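Side-chain contacts in ChrR-like cupin domain-containing protein (Ralstonia eutropha, PDB 3CJX), which is of unknown function but adopts a cupin-like fold, belonging to the ChrR-like cupin family: residues C119-T124 and L130-A135; P19-L24 and D143-E148. One frame throughout, in Å; residues are numbered along the deposited sequence. Where two conformers were deposited one is given.

Contact 1 (C119-T124 and L130-A135); sequences CNVNFT and LGLSDA
Leu130 meets Thr124 and the backbone of Asn122 at the turn end of an antiparallel beta hairpin, strands 120-123 and 129-133, which forms one margin of a cupin sheet. The isobutyl group of Leu130 crosses the Thr124 side chain at about a right angle, CD2 lying 3.8 Å from Thr124 CG2, while its backbone N bonds to Asn122 O (2.7 Å). Gly131 follows, its O receiving Asn122 N at 2.7 Å. Because Leu130 and Gly131 both face Asn122, the hairpin carries a classic beta bulge here.

Leu132, in a non-hydrogen-bonded pair with Val121, runs side by side with it on the same face. With CG beside the backbone N (chi1 -86°), the chain leans toward the partner strand, which brings CD2 against both Val121 CG2 and Cys119 SG, the latter at 3.4 Å. Ser133 turns to the other face and pairs with Asn120 through two backbone bonds, the shorter from Ser133 N to Asn120 O at 2.7 Å. On that face the Asn122 amide is shared: OD1 bonds His59 ND1, while ND2 gives Ser133 OG a weak bond of 3.3 Å, bent to 147°. Beyond Ser133, Asp134 caps the following helix through OD1 on Val137 N, and its CB rests 3.8 Å from Cys119 SG.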
loop_
_atom_site.group_PDB
_atom_site.type_symbol
_atom_site.label_atom_id
_atom_site.label_comp_id
_atom_site.label_asym_id
_atom_site.label_seq_id
_atom_site.Cartn_x
_atom_site.Cartn_y
_atom_site.Cartn_z
ATOM N N CYS A 119 -1.561 8.712 7.483
ATOM C CA CYS A 119 -0.286 8.836 6.862
ATOM C C CYS A 119 0.751 7.896 7.483
ATOM O O CYS A 119 0.554 7.334 8.567
ATOM C CB CYS A 119 0.096 10.302 7.013
ATOM S SG CYS A 119 1.669 10.719 6.529
ATOM N N ASN A 120 1.841 7.726 6.756
ATOM C CA ASN A 120 2.925 6.904 7.250
ATOM C C ASN A 120 4.122 7.794 7.480
ATOM O O ASN A 120 4.503 8.599 6.641
ATOM C CB ASN A 120 3.223 5.704 6.334
ATOM C CG ASN A 120 2.219 4.557 6.524
ATOM O OD1 ASN A 120 1.239 4.690 7.257
ATOM N ND2 ASN A 120 2.477 3.428 5.878
ATOM N N VAL A 121 4.662 7.713 8.694
ATOM C CA VAL A 121 5.837 8.509 9.037
ATOM C C VAL A 121 6.915 7.449 9.150
ATOM O O VAL A 121 6.775 6.497 9.916
ATOM C CB VAL A 121 5.680 9.333 10.340
ATOM C CG1 VAL A 121 6.888 10.246 10.532
ATOM C CG2 VAL A 121 4.415 10.138 10.286
ATOM N N ASN A 122 7.983 7.631 8.379
ATOM C CA ASN A 122 9.059 6.640 8.261
ATOM C C ASN A 122 10.277 6.937 9.109
ATOM O O ASN A 122 10.800 8.054 9.085
ATOM C CB ASN A 122 9.461 6.528 6.787
ATOM C CG ASN A 122 8.276 6.136 5.889
ATOM O OD1 ASN A 122 7.501 5.240 6.222
ATOM N ND2 ASN A 122 8.127 6.819 4.762
ATOM N N PHE A 123 10.721 5.928 9.861
ATOM C CA PHE A 123 11.895 6.044 10.710
ATOM C C PHE A 123 12.824 4.850 10.507
ATOM O O PHE A 123 12.426 3.841 9.943
ATOM C CB PHE A 123 11.505 6.081 12.185
ATOM C CG PHE A 123 10.638 7.241 12.584
ATOM C CD1 PHE A 123 11.191 8.408 13.038
ATOM C CD2 PHE A 123 9.271 7.128 12.576
ATOM C CE1 PHE A 123 10.395 9.464 13.440
ATOM C CE2 PHE A 123 8.473 8.170 12.973
ATOM C CZ PHE A 123 9.041 9.347 13.410
ATOM N N THR A 124 14.071 5.005 10.949
ATOM C CA THR A 124 15.068 3.930 10.994
ATOM C C THR A 124 14.840 3.227 12.328
ATOM O O THR A 124 14.131 3.758 13.187
ATOM C CB THR A 124 16.503 4.481 10.992
ATOM O OG1 THR A 124 16.623 5.486 12.003
ATOM C CG2 THR A 124 16.836 5.119 9.666
ATOM N N LEU A 130 12.974 9.515 8.419
ATOM C CA LEU A 130 13.366 9.356 7.014
ATOM C C LEU A 130 12.468 10.155 6.038
ATOM O O LEU A 130 12.962 10.731 5.061
ATOM C CB LEU A 130 13.311 7.879 6.604
ATOM C CG LEU A 130 14.345 6.889 7.134
ATOM C CD1 LEU A 130 13.956 5.478 6.690
ATOM C CD2 LEU A 130 15.759 7.220 6.668
ATOM N N GLY A 131 11.158 10.152 6.296
ATOM C CA GLY A 131 10.176 10.860 5.469
ATOM C C GLY A 131 8.727 10.487 5.782
ATOM O O GLY A 131 8.444 9.654 6.645
ATOM N N LEU A 132 7.810 11.127 5.067
ATOM C CA LEU A 132 6.374 10.918 5.212
ATOM C C LEU A 132 5.869 10.267 3.961
ATOM O O LEU A 132 6.392 10.514 2.893
ATOM C CB LEU A 132 5.637 12.270 5.362
ATOM C CG LEU A 132 5.526 12.861 6.756
ATOM C CD1 LEU A 132 4.938 14.265 6.712
ATOM C CD2 LEU A 132 4.682 11.949 7.612
ATOM N N SER A 133 4.844 9.447 4.078
ATOM C CA SER A 133 4.183 8.902 2.901
ATOM C C SER A 133 2.659 8.970 3.081
ATOM O O SER A 133 2.074 8.054 3.642
ATOM C CB SER A 133 4.619 7.457 2.625
ATOM O OG SER A 133 5.995 7.354 2.276
ATOM N N ASP A 134 2.022 10.061 2.653
ATOM C CA ASP A 134 0.542 10.145 2.703
ATOM C C ASP A 134 -0.036 9.773 1.333
ATOM O O ASP A 134 0.716 9.577 0.364
ATOM C CB ASP A 134 0.036 11.532 3.140
ATOM C CG ASP A 134 0.509 12.648 2.228
ATOM O OD1 ASP A 134 1.274 12.368 1.272
ATOM O OD2 ASP A 134 0.127 13.815 2.485
ATOM N N ALA A 135 -1.366 9.674 1.272
ATOM C CA ALA A 135 -2.083 9.333 0.044
ATOM C C ALA A 135 -1.640 10.221 -1.128
ATOM O O ALA A 135 -1.452 9.761 -2.262
ATOM C CB ALA A 135 -3.579 9.447 0.274
#

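Contact 2 (P19-L24 and D143-E148); sequences PFLKAL and DRAIRE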
loop_
_atom_site.group_PDB
_atom_site.type_symbol
_atom_site.label_atom_id
_atom_site.label_comp_id
_atom_site.label_asym_id
_atom_site.label_seq_id
_atom_site.Cartn_x
_atom_site.Cartn_y
_atom_site.Cartn_z
ATOM N N PRO A 19 -0.214 -4.904 -15.772
ATOM C CA PRO A 19 0.842 -5.255 -14.835
ATOM C C PRO A 19 0.915 -4.277 -13.682
ATOM O O PRO A 19 0.480 -3.144 -13.817
ATOM C CB PRO A 19 2.115 -5.162 -15.679
ATOM C CG PRO A 19 1.795 -4.274 -16.795
ATOM C CD PRO A 19 0.318 -4.355 -17.029
ATOM N N PHE A 20 1.449 -4.724 -12.549
ATOM C CA PHE A 20 1.616 -3.854 -11.389
ATOM C C PHE A 20 2.642 -2.767 -11.703
ATOM O O PHE A 20 3.508 -2.928 -12.564
ATOM C CB PHE A 20 2.080 -4.646 -10.158
ATOM C CG PHE A 20 0.974 -5.352 -9.407
ATOM C CD1 PHE A 20 0.003 -6.089 -10.063
ATOM C CD2 PHE A 20 0.952 -5.330 -8.017
ATOM C CE1 PHE A 20 -0.992 -6.750 -9.341
ATOM C CE2 PHE A 20 -0.037 -5.994 -7.296
ATOM C CZ PHE A 20 -1.006 -6.707 -7.964
ATOM N N LEU A 21 2.506 -1.643 -11.011
ATOM C CA LEU A 21 3.468 -0.563 -11.116
ATOM C C LEU A 21 4.685 -1.071 -10.342
ATOM O O LEU A 21 4.551 -1.536 -9.212
ATOM C CB LEU A 21 2.898 0.713 -10.491
ATOM C CG LEU A 21 1.602 1.224 -11.126
ATOM C CD1 LEU A 21 1.078 2.457 -10.393
ATOM C CD2 LEU A 21 1.854 1.510 -12.610
ATOM N N LYS A 22 5.863 -1.010 -10.946
ATOM C CA LYS A 22 7.061 -1.569 -10.326
ATOM C C LYS A 22 7.890 -0.602 -9.486
ATOM O O LYS A 22 7.964 0.592 -9.777
ATOM C CB LYS A 22 7.924 -2.236 -11.389
ATOM C CG LYS A 22 7.110 -3.237 -12.238
ATOM C CD LYS A 22 7.891 -4.480 -12.575
ATOM C CE LYS A 22 7.030 -5.685 -13.046
ATOM N NZ LYS A 22 5.621 -5.422 -13.501
ATOM N N ALA A 23 8.456 -1.129 -8.400
ATOM C CA ALA A 23 9.364 -0.387 -7.537
ATOM C C ALA A 23 8.837 0.921 -6.979
ATOM O O ALA A 23 9.395 1.974 -7.265
ATOM C CB ALA A 23 10.673 -0.131 -8.291
ATOM N N LEU A 24 7.781 0.854 -6.177
ATOM C CA LEU A 24 7.201 2.049 -5.536
ATOM C C LEU A 24 8.264 2.930 -4.888
ATOM O O LEU A 24 9.112 2.436 -4.124
ATOM C CB LEU A 24 6.192 1.649 -4.457
ATOM C CG LEU A 24 5.453 2.782 -3.714
ATOM C CD1 LEU A 24 4.628 3.585 -4.714
ATOM C CD2 LEU A 24 4.562 2.207 -2.589
ATOM N N ASP A 143 0.974 8.222 -10.389
ATOM C CA ASP A 143 0.696 8.918 -11.649
ATOM C C ASP A 143 1.957 9.048 -12.492
ATOM O O ASP A 143 1.888 8.969 -13.713
ATOM C CB ASP A 143 0.057 10.288 -11.397
ATOM C CG ASP A 143 -1.363 10.186 -10.850
ATOM O OD1 ASP A 143 -2.069 9.201 -11.186
ATOM O OD2 ASP A 143 -1.779 11.116 -10.100
ATOM N N ARG A 144 3.100 9.237 -11.837
ATOM C CA ARG A 144 4.390 9.297 -12.530
ATOM C C ARG A 144 4.768 7.911 -13.032
ATOM O O ARG A 144 5.312 7.774 -14.132
ATOM C CB ARG A 144 5.499 9.873 -11.612
ATOM C CG ARG A 144 6.982 9.399 -11.902
ATOM C CD ARG A 144 8.077 10.196 -11.120
ATOM N NE ARG A 144 7.629 10.592 -9.775
ATOM C CZ ARG A 144 7.070 11.771 -9.449
ATOM N NH1 ARG A 144 6.892 12.745 -10.354
ATOM N NH2 ARG A 144 6.683 11.991 -8.189
ATOM N N ALA A 145 4.491 6.887 -12.222
ATOM C CA ALA A 145 4.840 5.512 -12.588
ATOM C C ALA A 145 4.034 5.057 -13.801
ATOM O O ALA A 145 4.561 4.369 -14.671
ATOM C CB ALA A 145 4.634 4.576 -11.407
ATOM N N ILE A 146 2.759 5.450 -13.844
ATOM C CA ILE A 146 1.875 5.110 -14.956
ATOM C C ILE A 146 2.433 5.664 -16.261
ATOM O O ILE A 146 2.437 4.967 -17.272
ATOM C CB ILE A 146 0.430 5.617 -14.718
ATOM C CG1 ILE A 146 -0.252 4.782 -13.620
ATOM C CG2 ILE A 146 -0.404 5.513 -15.988
ATOM C CD1 ILE A 146 -1.655 5.289 -13.212
ATOM N N ARG A 147 2.907 6.912 -16.227
ATOM C CA ARG A 147 3.537 7.544 -17.399
ATOM C C ARG A 147 4.874 6.874 -17.701
ATOM O O ARG A 147 5.018 6.282 -18.765
ATOM C CB ARG A 147 3.745 9.058 -17.209
ATOM N N GLU A 148 5.824 6.938 -16.762
ATOM C CA GLU A 148 7.180 6.363 -16.957
ATOM C C GLU A 148 7.216 4.889 -17.410
ATOM O O GLU A 148 8.034 4.533 -18.253
ATOM C CB GLU A 148 8.081 6.543 -15.710
ATOM C CG GLU A 148 8.749 7.908 -15.572
#
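Ala145 and Ile146, the two helix residues that Leu21 touches, sit within the turn closed by the bond from Glu148 N to Arg144 O, at 2.8 Å. That bond belongs to the last turn of helix 135-148. Between the two segments the meeting is wholly apolar. Leu21 sets out toward the helix from a stretch of irregular chain and meets it with both methyls. CD2 lies 4.0 Å from Ile146 CG1, and CD1 lies 4.2 Å from that same methylene, so the fork of the leucine faces one carbon of the isoleucine. CD1 also approaches Ala145 CB at 4.3 Å, and the small alanine is consistent with the close approach of the backbones, 6.4 Å between Leu21 CA and Ala145 CA.

In the cupin fold this contact ties the chain ahead of strand 30-38 to the helix that follows the hairpin of the opposite sheet. Leu21 is already paired by backbone bonds with Ile32 of that strand, and its side chain is wrapped further by Pro34, Trp141, Val142 and Asn151. Leu21 keeps CG beside its backbone N (chi1 -60°), and the extended chi2 (177°) sends CD1 outward, with CD2 branching beside it toward Ile146 CG1. Ile146 offers the flank of its chain, CG1, rather than its CD1 end, and the two side chains cross obliquely. Two polar clasps flank the apolar patch: Pro19 O takes a hydrogen bond from Asn151 ND2 and Lys22 O takes one from Gln149 NE2, both donors coming from just past the helix.

Contact 1 is a surface contact between neighbouring strands at the margin of one sheet, only a few residues apart in sequence; contact 2 is buried and brings together chain 119 residues apart. The chemistry follows: the hairpin is held by paired backbone bonds, with side chains adding to either face, whereas the loop and helix meet through methyl and methylene groups alone and bury far less area, 136 against 479 Å². The two do not touch, their centres being 20 Å apart and their nearest atoms about 7 Å. They are joined along the chain, since strand 129-133 of contact 1 leads directly into helix 135-148, whose last turns serve contact 2.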